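Local coordinates for AP endonuclease, family 2 (Brucella melitensis biovar Abortus, PDB 3NGF), which probably interconverts hydroxypyruvate and tartronate semialdehyde as a manganese-binding isomerase of the hyi family, built on a xylose isomerase-like TIM barrel, at residues Val23-Arg28 / Tyr46-Asp51; Asn68-Asp73 / Arg92-Ile97; Val163-Ala168 / Tyr187-Met192. All blocks are in the same frame, centred on the assembly; numbering follows the deposited sequence. Where two conformers were deposited one is given.

Contact 1: Val23-Arg28 / Tyr46-Asp51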
loop_
_atom_site.group_PDB
_atom_site.type_symbol
_atom_site.label_atom_id
_atom_site.label_comp_id
_atom_site.label_asym_id
_atom_site.label_seq_id
_atom_site.Cartn_x
_atom_site.Cartn_y
_atom_site.Cartn_z
ATOM N N VAL A 23 21.169 -3.759 1.932
ATOM C CA VAL A 23 21.402 -4.061 3.346
ATOM C C VAL A 23 20.206 -4.828 3.922
ATOM O O VAL A 23 19.115 -4.792 3.341
ATOM C CB VAL A 23 21.703 -2.780 4.174
ATOM C CG1 VAL A 23 22.964 -2.070 3.627
ATOM C CG2 VAL A 23 20.497 -1.832 4.219
ATOM N N PRO A 24 20.404 -5.523 5.064
ATOM C CA PRO A 24 19.282 -6.205 5.726
ATOM C C PRO A 24 18.231 -5.208 6.222
ATOM O O PRO A 24 18.516 -4.025 6.394
ATOM C CB PRO A 24 19.949 -6.937 6.910
ATOM C CG PRO A 24 21.415 -6.913 6.647
ATOM C CD PRO A 24 21.648 -5.659 5.846
ATOM N N PHE A 25 17.021 -5.704 6.433
ATOM C CA PHE A 25 15.846 -4.887 6.700
ATOM C C PHE A 25 16.043 -3.819 7.777
ATOM O O PHE A 25 15.755 -2.643 7.554
ATOM C CB PHE A 25 14.689 -5.807 7.082
ATOM C CG PHE A 25 13.394 -5.080 7.416
ATOM C CD1 PHE A 25 12.663 -4.423 6.437
ATOM C CD2 PHE A 25 12.902 -5.091 8.714
ATOM C CE1 PHE A 25 11.476 -3.775 6.747
ATOM C CE2 PHE A 25 11.723 -4.450 9.026
ATOM C CZ PHE A 25 11.010 -3.780 8.025
ATOM N N LEU A 26 16.577 -4.208 8.924
ATOM C CA LEU A 26 16.693 -3.240 10.024
ATOM C C LEU A 26 17.616 -2.055 9.693
ATOM O O LEU A 26 17.407 -0.949 10.212
ATOM C CB LEU A 26 17.090 -3.914 11.317
ATOM C CG LEU A 26 16.042 -4.867 11.921
ATOM C CD1 LEU A 26 16.520 -5.438 13.242
ATOM C CD2 LEU A 26 14.686 -4.160 12.145
ATOM N N GLU A 27 18.603 -2.290 8.836
ATOM C CA GLU A 27 19.551 -1.258 8.422
ATOM C C GLU A 27 18.939 -0.261 7.410
ATOM O O GLU A 27 19.505 0.817 7.173
ATOM C CB GLU A 27 20.821 -1.920 7.845
ATOM C CG GLU A 27 21.753 -2.526 8.922
ATOM C CD GLU A 27 22.888 -3.393 8.384
ATOM O OE1 GLU A 27 23.211 -4.423 9.039
ATOM O OE2 GLU A 27 23.451 -3.047 7.316
ATOM N N ARG A 28 17.787 -0.609 6.832
ATOM C CA ARG A 28 17.163 0.203 5.765
ATOM C C ARG A 28 16.561 1.507 6.281
ATOM O O ARG A 28 16.468 2.485 5.545
ATOM C CB ARG A 28 16.107 -0.620 4.993
ATOM C CG ARG A 28 16.748 -1.872 4.372
ATOM C CD ARG A 28 15.799 -2.722 3.534
ATOM N NE ARG A 28 16.436 -3.996 3.240
ATOM C CZ ARG A 28 15.810 -5.131 2.999
ATOM N NH1 ARG A 28 14.470 -5.169 2.928
ATOM N NH2 ARG A 28 16.526 -6.223 2.766
ATOM N N TYR A 46 5.918 -8.618 10.573
ATOM C CA TYR A 46 5.533 -9.616 11.571
ATOM C C TYR A 46 6.661 -10.552 11.990
ATOM O O TYR A 46 6.530 -11.227 13.020
ATOM C CB TYR A 46 4.279 -10.396 11.118
ATOM C CG TYR A 46 3.162 -9.436 10.770
ATOM C CD1 TYR A 46 2.579 -8.650 11.748
ATOM C CD2 TYR A 46 2.756 -9.244 9.464
ATOM C CE1 TYR A 46 1.622 -7.743 11.460
ATOM C CE2 TYR A 46 1.783 -8.333 9.161
ATOM C CZ TYR A 46 1.227 -7.561 10.154
ATOM O OH TYR A 46 0.249 -6.626 9.868
ATOM N N ASP A 47 7.756 -10.601 11.211
ATOM C CA ASP A 47 8.933 -11.398 11.595
ATOM C C ASP A 47 9.897 -10.622 12.498
ATOM O O ASP A 47 10.947 -11.160 12.878
ATOM C CB ASP A 47 9.672 -11.957 10.364
ATOM C CG ASP A 47 10.504 -13.233 10.683
ATOM O OD1 ASP A 47 10.029 -14.147 11.424
ATOM O OD2 ASP A 47 11.647 -13.329 10.166
ATOM N N PHE A 48 9.525 -9.393 12.862
ATOM C CA PHE A 48 10.299 -8.543 13.774
ATOM C C PHE A 48 9.457 -8.084 14.968
ATOM O O PHE A 48 8.227 -7.981 14.867
ATOM C CB PHE A 48 10.871 -7.339 12.996
ATOM C CG PHE A 48 11.768 -7.722 11.840
ATOM C CD1 PHE A 48 11.237 -7.977 10.569
ATOM C CD2 PHE A 48 13.152 -7.822 12.018
ATOM C CE1 PHE A 48 12.070 -8.333 9.511
ATOM C CE2 PHE A 48 13.991 -8.169 10.985
ATOM C CZ PHE A 48 13.466 -8.436 9.717
ATOM N N ASP A 49 10.115 -7.838 16.103
ATOM C CA ASP A 49 9.501 -7.289 17.328
ATOM C C ASP A 49 8.988 -5.864 17.028
ATOM O O ASP A 49 9.732 -5.010 16.545
ATOM C CB ASP A 49 10.535 -7.283 18.469
ATOM C CG ASP A 49 10.035 -6.646 19.796
ATOM O OD1 ASP A 49 8.825 -6.350 19.983
ATOM O OD2 ASP A 49 10.884 -6.464 20.695
ATOM N N ALA A 50 7.710 -5.617 17.323
ATOM C CA ALA A 50 7.145 -4.281 17.138
ATOM C C ALA A 50 7.961 -3.200 17.854
ATOM O O ALA A 50 8.115 -2.104 17.317
ATOM C CB ALA A 50 5.686 -4.221 17.604
ATOM N N ASP A 51 8.435 -3.496 19.066
ATOM C CA ASP A 51 9.200 -2.517 19.828
ATOM C C ASP A 51 10.499 -2.101 19.083
ATOM O O ASP A 51 10.948 -0.951 19.189
ATOM C CB ASP A 51 9.581 -3.044 21.210
ATOM C CG ASP A 51 8.423 -3.090 22.204
ATOM O OD1 ASP A 51 7.276 -2.698 21.883
ATOM O OD2 ASP A 51 8.722 -3.507 23.358
#

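Contact 2: Asn68-Asp73 / Arg92-Ile97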
loop_
_atom_site.group_PDB
_atom_site.type_symbol
_atom_site.label_atom_id
_atom_site.label_comp_id
_atom_site.label_asym_id
_atom_site.label_seq_id
_atom_site.Cartn_x
_atom_site.Cartn_y
_atom_site.Cartn_z
ATOM N N ASN A 68 0.982 -3.907 5.534
ATOM C CA ASN A 68 -0.116 -4.839 5.247
ATOM C C ASN A 68 -0.477 -5.669 6.451
ATOM O O ASN A 68 0.380 -6.019 7.270
ATOM C CB ASN A 68 0.257 -5.804 4.128
ATOM C CG ASN A 68 0.548 -5.134 2.824
ATOM O OD1 ASN A 68 0.489 -3.921 2.702
ATOM N ND2 ASN A 68 0.880 -5.951 1.805
ATOM N N MET A 69 -1.747 -6.053 6.528
ATOM C CA MET A 69 -2.165 -7.076 7.476
ATOM C C MET A 69 -1.545 -8.444 7.095
ATOM O O MET A 69 -1.122 -8.638 5.951
ATOM C CB MET A 69 -3.693 -7.154 7.505
ATOM C CG MET A 69 -4.372 -5.832 7.852
ATOM S SD MET A 69 -6.119 -6.063 8.116
ATOM C CE MET A 69 -6.598 -4.458 8.790
ATOM N N PRO A 70 -1.493 -9.396 8.041
ATOM C CA PRO A 70 -0.905 -10.708 7.715
ATOM C C PRO A 70 -1.581 -11.312 6.467
ATOM O O PRO A 70 -2.814 -11.234 6.328
ATOM C CB PRO A 70 -1.180 -11.535 8.967
ATOM C CG PRO A 70 -1.280 -10.543 10.068
ATOM C CD PRO A 70 -1.850 -9.289 9.467
ATOM N N PRO A 71 -0.795 -11.892 5.558
ATOM C CA PRO A 71 -1.328 -12.369 4.274
ATOM C C PRO A 71 -1.760 -13.844 4.213
ATOM O O PRO A 71 -2.258 -14.293 3.174
ATOM C CB PRO A 71 -0.132 -12.178 3.369
ATOM C CG PRO A 71 0.998 -12.528 4.229
ATOM C CD PRO A 71 0.670 -12.004 5.593
ATOM N N GLY A 72 -1.570 -14.576 5.304
ATOM C CA GLY A 72 -1.684 -16.044 5.290
ATOM C C GLY A 72 -0.330 -16.673 4.997
ATOM O O GLY A 72 0.698 -16.105 5.337
ATOM N N ASP A 73 -0.329 -17.832 4.355
ATOM C CA ASP A 73 0.902 -18.575 4.069
ATOM C C ASP A 73 1.526 -18.092 2.752
ATOM O O ASP A 73 1.253 -18.651 1.698
ATOM C CB ASP A 73 0.577 -20.073 3.989
ATOM C CG ASP A 73 1.805 -20.965 3.949
ATOM O OD1 ASP A 73 2.951 -20.471 3.807
ATOM O OD2 ASP A 73 1.599 -22.201 4.060
ATOM N N ARG A 92 -10.075 -12.062 11.073
ATOM C CA ARG A 92 -10.357 -11.296 12.295
ATOM C C ARG A 92 -9.217 -11.357 13.306
ATOM O O ARG A 92 -8.799 -10.319 13.860
ATOM C CB ARG A 92 -11.656 -11.757 12.946
ATOM C CG ARG A 92 -12.882 -11.422 12.084
ATOM C CD ARG A 92 -14.207 -12.037 12.619
ATOM N NE ARG A 92 -15.305 -11.471 11.845
ATOM C CZ ARG A 92 -16.396 -10.895 12.325
ATOM N NH1 ARG A 92 -16.654 -10.869 13.636
ATOM N NH2 ARG A 92 -17.262 -10.368 11.468
ATOM N N ASP A 93 -8.680 -12.546 13.502
ATOM C CA ASP A 93 -7.526 -12.702 14.375
ATOM C C ASP A 93 -6.311 -11.933 13.837
ATOM O O ASP A 93 -5.549 -11.350 14.598
ATOM C CB ASP A 93 -7.185 -14.175 14.574
ATOM C CG ASP A 93 -8.244 -14.918 15.341
ATOM O OD1 ASP A 93 -9.086 -14.277 16.018
ATOM O OD2 ASP A 93 -8.214 -16.155 15.273
ATOM N N ASN A 94 -6.162 -11.899 12.520
ATOM C CA ASN A 94 -5.051 -11.161 11.882
ATOM C C ASN A 94 -5.203 -9.648 12.011
ATOM O O ASN A 94 -4.209 -8.893 12.033
ATOM C CB ASN A 94 -4.939 -11.586 10.417
ATOM C CG ASN A 94 -4.276 -12.960 10.248
ATOM O OD1 ASN A 94 -3.614 -13.467 11.156
ATOM N ND2 ASN A 94 -4.404 -13.537 9.045
ATOM N N VAL A 95 -6.433 -9.169 12.138
ATOM C CA VAL A 95 -6.647 -7.756 12.405
ATOM C C VAL A 95 -6.067 -7.338 13.751
ATOM O O VAL A 95 -5.482 -6.257 13.852
ATOM C CB VAL A 95 -8.138 -7.359 12.315
ATOM C CG1 VAL A 95 -8.352 -5.861 12.761
ATOM C CG2 VAL A 95 -8.624 -7.570 10.907
ATOM N N ASP A 96 -6.239 -8.185 14.768
ATOM C CA ASP A 96 -5.679 -7.934 16.101
ATOM C C ASP A 96 -4.163 -7.774 16.043
ATOM O O ASP A 96 -3.599 -6.862 16.656
ATOM C CB ASP A 96 -6.030 -9.073 17.070
ATOM C CG ASP A 96 -7.507 -9.105 17.433
ATOM O OD1 ASP A 96 -8.120 -8.030 17.532
ATOM O OD2 ASP A 96 -8.061 -10.212 17.626
ATOM N N ILE A 97 -3.524 -8.670 15.298
ATOM C CA ILE A 97 -2.089 -8.700 15.141
ATOM C C ILE A 97 -1.627 -7.435 14.423
ATOM O O ILE A 97 -0.716 -6.754 14.890
ATOM C CB ILE A 97 -1.638 -9.948 14.338
ATOM C CG1 ILE A 97 -1.914 -11.240 15.128
ATOM C CG2 ILE A 97 -0.137 -9.873 14.017
ATOM C CD1 ILE A 97 -1.560 -12.513 14.348
HETATM O O HOH W 1 -5.396 -11.170 6.969
#

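Contact 3: Val163-Ala168 / Tyr187-Met192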
loop_
_atom_site.group_PDB
_atom_site.type_symbol
_atom_site.label_atom_id
_atom_site.label_comp_id
_atom_site.label_asym_id
_atom_site.label_seq_id
_atom_site.Cartn_x
_atom_site.Cartn_y
_atom_site.Cartn_z
ATOM N N VAL A 163 -8.498 -6.021 -9.361
ATOM C CA VAL A 163 -7.467 -5.502 -10.280
ATOM C C VAL A 163 -7.924 -4.258 -11.065
ATOM O O VAL A 163 -7.240 -3.829 -12.017
ATOM C CB VAL A 163 -6.974 -6.632 -11.245
ATOM C CG1 VAL A 163 -6.355 -7.780 -10.456
ATOM C CG2 VAL A 163 -8.097 -7.175 -12.120
ATOM N N HIS A 164 -9.077 -3.675 -10.704
ATOM C CA HIS A 164 -9.564 -2.449 -11.362
ATOM C C HIS A 164 -9.944 -1.387 -10.344
ATOM O O HIS A 164 -10.592 -1.687 -9.313
ATOM C CB HIS A 164 -10.734 -2.742 -12.303
ATOM C CG HIS A 164 -10.347 -3.549 -13.499
ATOM N ND1 HIS A 164 -9.692 -2.996 -14.576
ATOM C CD2 HIS A 164 -10.524 -4.856 -13.791
ATOM C CE1 HIS A 164 -9.460 -3.935 -15.476
ATOM N NE2 HIS A 164 -9.956 -5.074 -15.025
ATOM N N GLN A 165 -9.535 -0.148 -10.620
ATOM C CA GLN A 165 -9.707 0.957 -9.643
ATOM C C GLN A 165 -11.148 1.349 -9.330
ATOM O O GLN A 165 -11.519 1.428 -8.159
ATOM C CB GLN A 165 -8.921 2.210 -10.078
ATOM C CG GLN A 165 -7.446 2.000 -10.267
ATOM C CD GLN A 165 -6.717 1.648 -8.970
ATOM O OE1 GLN A 165 -7.100 2.099 -7.877
ATOM N NE2 GLN A 165 -5.643 0.874 -9.096
ATOM N N LEU A 166 -11.956 1.650 -10.345
ATOM C CA LEU A 166 -13.324 2.093 -10.075
ATOM C C LEU A 166 -14.178 0.936 -9.529
ATOM O O LEU A 166 -15.130 1.159 -8.768
ATOM C CB LEU A 166 -13.957 2.725 -11.321
ATOM C CG LEU A 166 -13.321 4.024 -11.825
ATOM C CD1 LEU A 166 -14.119 4.530 -13.022
ATOM C CD2 LEU A 166 -13.287 5.075 -10.744
ATOM N N GLU A 167 -13.833 -0.296 -9.887
ATOM C CA GLU A 167 -14.505 -1.464 -9.317
ATOM C C GLU A 167 -14.239 -1.491 -7.807
ATOM O O GLU A 167 -15.139 -1.801 -7.014
ATOM C CB GLU A 167 -13.983 -2.733 -9.961
ATOM C CG GLU A 167 -14.578 -4.000 -9.404
ATOM C CD GLU A 167 -14.097 -5.254 -10.117
ATOM O OE1 GLU A 167 -13.184 -5.173 -10.984
ATOM O OE2 GLU A 167 -14.654 -6.334 -9.803
ATOM N N ALA A 168 -13.010 -1.163 -7.414
ATOM C CA ALA A 168 -12.651 -1.131 -5.988
ATOM C C ALA A 168 -13.402 -0.007 -5.270
ATOM O O ALA A 168 -13.862 -0.182 -4.127
ATOM C CB ALA A 168 -11.121 -0.975 -5.786
ATOM N N TYR A 187 1.283 2.333 -10.818
ATOM C CA TYR A 187 1.859 1.265 -11.641
ATOM C C TYR A 187 0.736 0.261 -12.032
ATOM O O TYR A 187 0.551 -0.074 -13.224
ATOM C CB TYR A 187 3.016 0.592 -10.859
ATOM C CG TYR A 187 3.535 -0.691 -11.458
ATOM C CD1 TYR A 187 4.482 -0.683 -12.469
ATOM C CD2 TYR A 187 3.089 -1.920 -10.994
ATOM C CE1 TYR A 187 4.949 -1.878 -13.041
ATOM C CE2 TYR A 187 3.564 -3.105 -11.528
ATOM C CZ TYR A 187 4.466 -3.085 -12.559
ATOM O OH TYR A 187 4.913 -4.286 -13.074
ATOM N N HIS A 188 -0.012 -0.200 -11.040
ATOM C CA HIS A 188 -1.103 -1.133 -11.318
ATOM C C HIS A 188 -2.229 -0.463 -12.130
ATOM O O HIS A 188 -2.802 -1.080 -13.006
ATOM C CB HIS A 188 -1.653 -1.699 -10.003
ATOM C CG HIS A 188 -0.679 -2.545 -9.236
ATOM N ND1 HIS A 188 0.048 -3.567 -9.812
ATOM C CD2 HIS A 188 -0.388 -2.577 -7.916
ATOM C CE1 HIS A 188 0.766 -4.168 -8.875
ATOM N NE2 HIS A 188 0.537 -3.565 -7.721
ATOM N N ALA A 189 -2.541 0.797 -11.818
ATOM C CA ALA A 189 -3.631 1.534 -12.467
ATOM C C ALA A 189 -3.298 1.748 -13.939
ATOM O O ALA A 189 -4.169 1.619 -14.801
ATOM C CB ALA A 189 -3.852 2.870 -11.795
ATOM N N GLN A 190 -2.034 2.047 -14.230
ATOM C CA GLN A 190 -1.635 2.233 -15.639
ATOM C C GLN A 190 -1.685 0.945 -16.480
ATOM O O GLN A 190 -2.012 0.992 -17.681
ATOM C CB GLN A 190 -0.250 2.890 -15.685
ATOM C CG GLN A 190 0.366 3.081 -17.068
ATOM C CD GLN A 190 -0.533 3.828 -18.038
ATOM O OE1 GLN A 190 -1.513 4.486 -17.647
ATOM N NE2 GLN A 190 -0.204 3.729 -19.329
ATOM N N ILE A 191 -1.328 -0.186 -15.874
ATOM C CA ILE A 191 -1.320 -1.484 -16.534
ATOM C C ILE A 191 -2.750 -1.968 -16.816
ATOM O O ILE A 191 -3.018 -2.486 -17.904
ATOM C CB ILE A 191 -0.488 -2.539 -15.737
ATOM C CG1 ILE A 191 0.990 -2.161 -15.775
ATOM C CG2 ILE A 191 -0.673 -3.957 -16.253
ATOM C CD1 ILE A 191 1.856 -2.898 -14.758
ATOM N N MET A 192 -3.652 -1.790 -15.850
ATOM C CA MET A 192 -5.019 -2.337 -15.957
ATOM C C MET A 192 -6.070 -1.388 -16.538
ATOM O O MET A 192 -7.002 -1.843 -17.239
ATOM C CB MET A 192 -5.490 -2.796 -14.573
ATOM C CG MET A 192 -4.670 -3.926 -13.984
ATOM S SD MET A 192 -4.517 -5.345 -15.073
ATOM C CE MET A 192 -6.246 -5.798 -15.349
HETATM O O HOH W 2 -5.658 -1.302 -11.205
#

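Contact 1: Val23-Arg28 / Tyr46-Asp51
Phe25 and Phe48 are brought together by different first torsions: CG of Phe25 lies anti to its own backbone N (chi1 179°), whereas in Phe48 the same atom lies anti to the carbonyl carbon (chi1 -59°). The two rings then overlap at a slant, centroids 4.8 Å apart and planes inclined by 35°. Phe25 CD2 does most of the touching. It sits over one face of the Phe48 ring, displaced toward the rim, and comes 3.4 Å from Phe48 CE1. On the far part of the same ring Leu26 arrives obliquely, with its CD2 4.0 Å from Phe48 CD2, the two side chains running past one another in opposite directions. No hydrogen bond joins the segments, so the union is purely apolar. The polar bonds stay within each segment. Arg28 reaches back side-on to Val23 O, which takes bonds from both NE (2.8 Å) and NH2 (3.0 Å) in the guanidinium plane, while Asp49 OD1, as an N-cap, accepts from Asp51 N over 3.0 Å. Phe42 and Phe29 each meet the Phe25 ring edge-to-face, extending the aromatic cluster. At the surface, the start of helix 25-34 thus meets the loop leading into helix 50-59; the contact joins two neighbouring beta-alpha connections, at the end of the TIM barrel where the strands finish.

Contact 2: Asn68-Asp73 / Arg92-Ile97
Pro70 and Asn94 pass alongside each other in opposite directions, the proline ring lying against the flank of the asparagine side chain. Pro70 CB faces the amide carbon, 3.6 Å from Asn94 CG, and Pro70 CG lies 3.8 Å from Asn94 CB. The remaining ring carbon, Pro70 CD, approaches the helix backbone instead, 3.5 Å from Asn94 O. Asn94 has CG anti to its carbonyl carbon (chi1 -77°), which carries the amide out from helix 88-104 toward the loop. There a water bridges the two segments: it donates to Pro70 O over 2.7 Å and accepts a weak bond of 3.3 Å from Asn94 ND2. Met69 and Val95 behave differently, lying side by side and pointing the same way. The extended methionine chain sets its sulfur beside one branch of the valine, with SD 4.0 Å from Val95 CG2. Ile97 adds a looser touch to the proline ring through its CG2, 4.2 Å from Pro70 CG. Phe91 and Ala98 of the same helix, together with Leu140 of helix 122-140, also touch Met69. The loop that leaves strand 63-68 is in this way laid against the helix that follows it. Because no direct hydrogen bond links the segments, their fit rests on dispersion and shape, with the water adding a polar link that is firm at the proline carbonyl and weak at the asparagine amide.

Contact 3: Val163-Ala168 / Tyr187-Met192
A single water between the two segments is gripped by three groups: Val163 O and Gln165 NE2 of one segment and, across the contact, His188 O of the other. The water accepts from Gln165 NE2 over 3.0 Å; it donates to Val163 O at 3.1 Å and, weakly at 3.4 Å, to His188 O. A bend in the glutamine chain (chi2 -65°) turns its amide toward the second helix, where NE2 also lies 3.8 Å from Ala189 CB. Gln165 is buried, and the water gives its NE2 a polar partner. In the TIM barrel, helix 186-192 starts at the end of strand 180-185, where Asp185 binds the manganese, and here it meets the start of the preceding helix of the barrel, 165-175. The ion itself is about 9 Å from the Gln165 side chain, which puts the contact close to the metal site. Met192 fills the other half of the interface. Its chain folds back at both chi2 and chi3 (-53° and -58°), which brings the terminal methyl to the imidazole of His164, with CE 3.7 Å from His164 CE1; the two side chains cross at about a right angle. The same methyl meets Val163 CG2 at 4.0 Å, while Met192 CG is pressed to 3.2 Å from Val163 O. Met192 O lies at the edge of the His164 ring, near its plane and closest to CE1. Asp193, just past helix 186-192, hydrogen-bonds through OD1 to ND1 of the N-cap residue His164 and through OD2 to the backbone N of Gln165.

In the fold
The three contacts follow one another along the chain and differ in burial and chemistry. Contact 1 lies at the surface and is carried by aromatic and aliphatic carbon. Contacts 2 and 3 are partly buried, and each adds a bridging water to its apolar packing. Contacts 1 and 2 adjoin: Tyr46 OH, in contact 1, is 2.7 Å from Asn68 O, a probable hydrogen bond, and Tyr46 also packs through CD1 on Ile97 CG2 of helix 88-104, the helix of contact 2. Contact 3 shares no element with either. It stands on the opposite side of the chain's centre from contact 1 and joins the start of one helix, with the loop before it, to the next helix, near the manganese site, whereas contact 2 joins a loop to a helix.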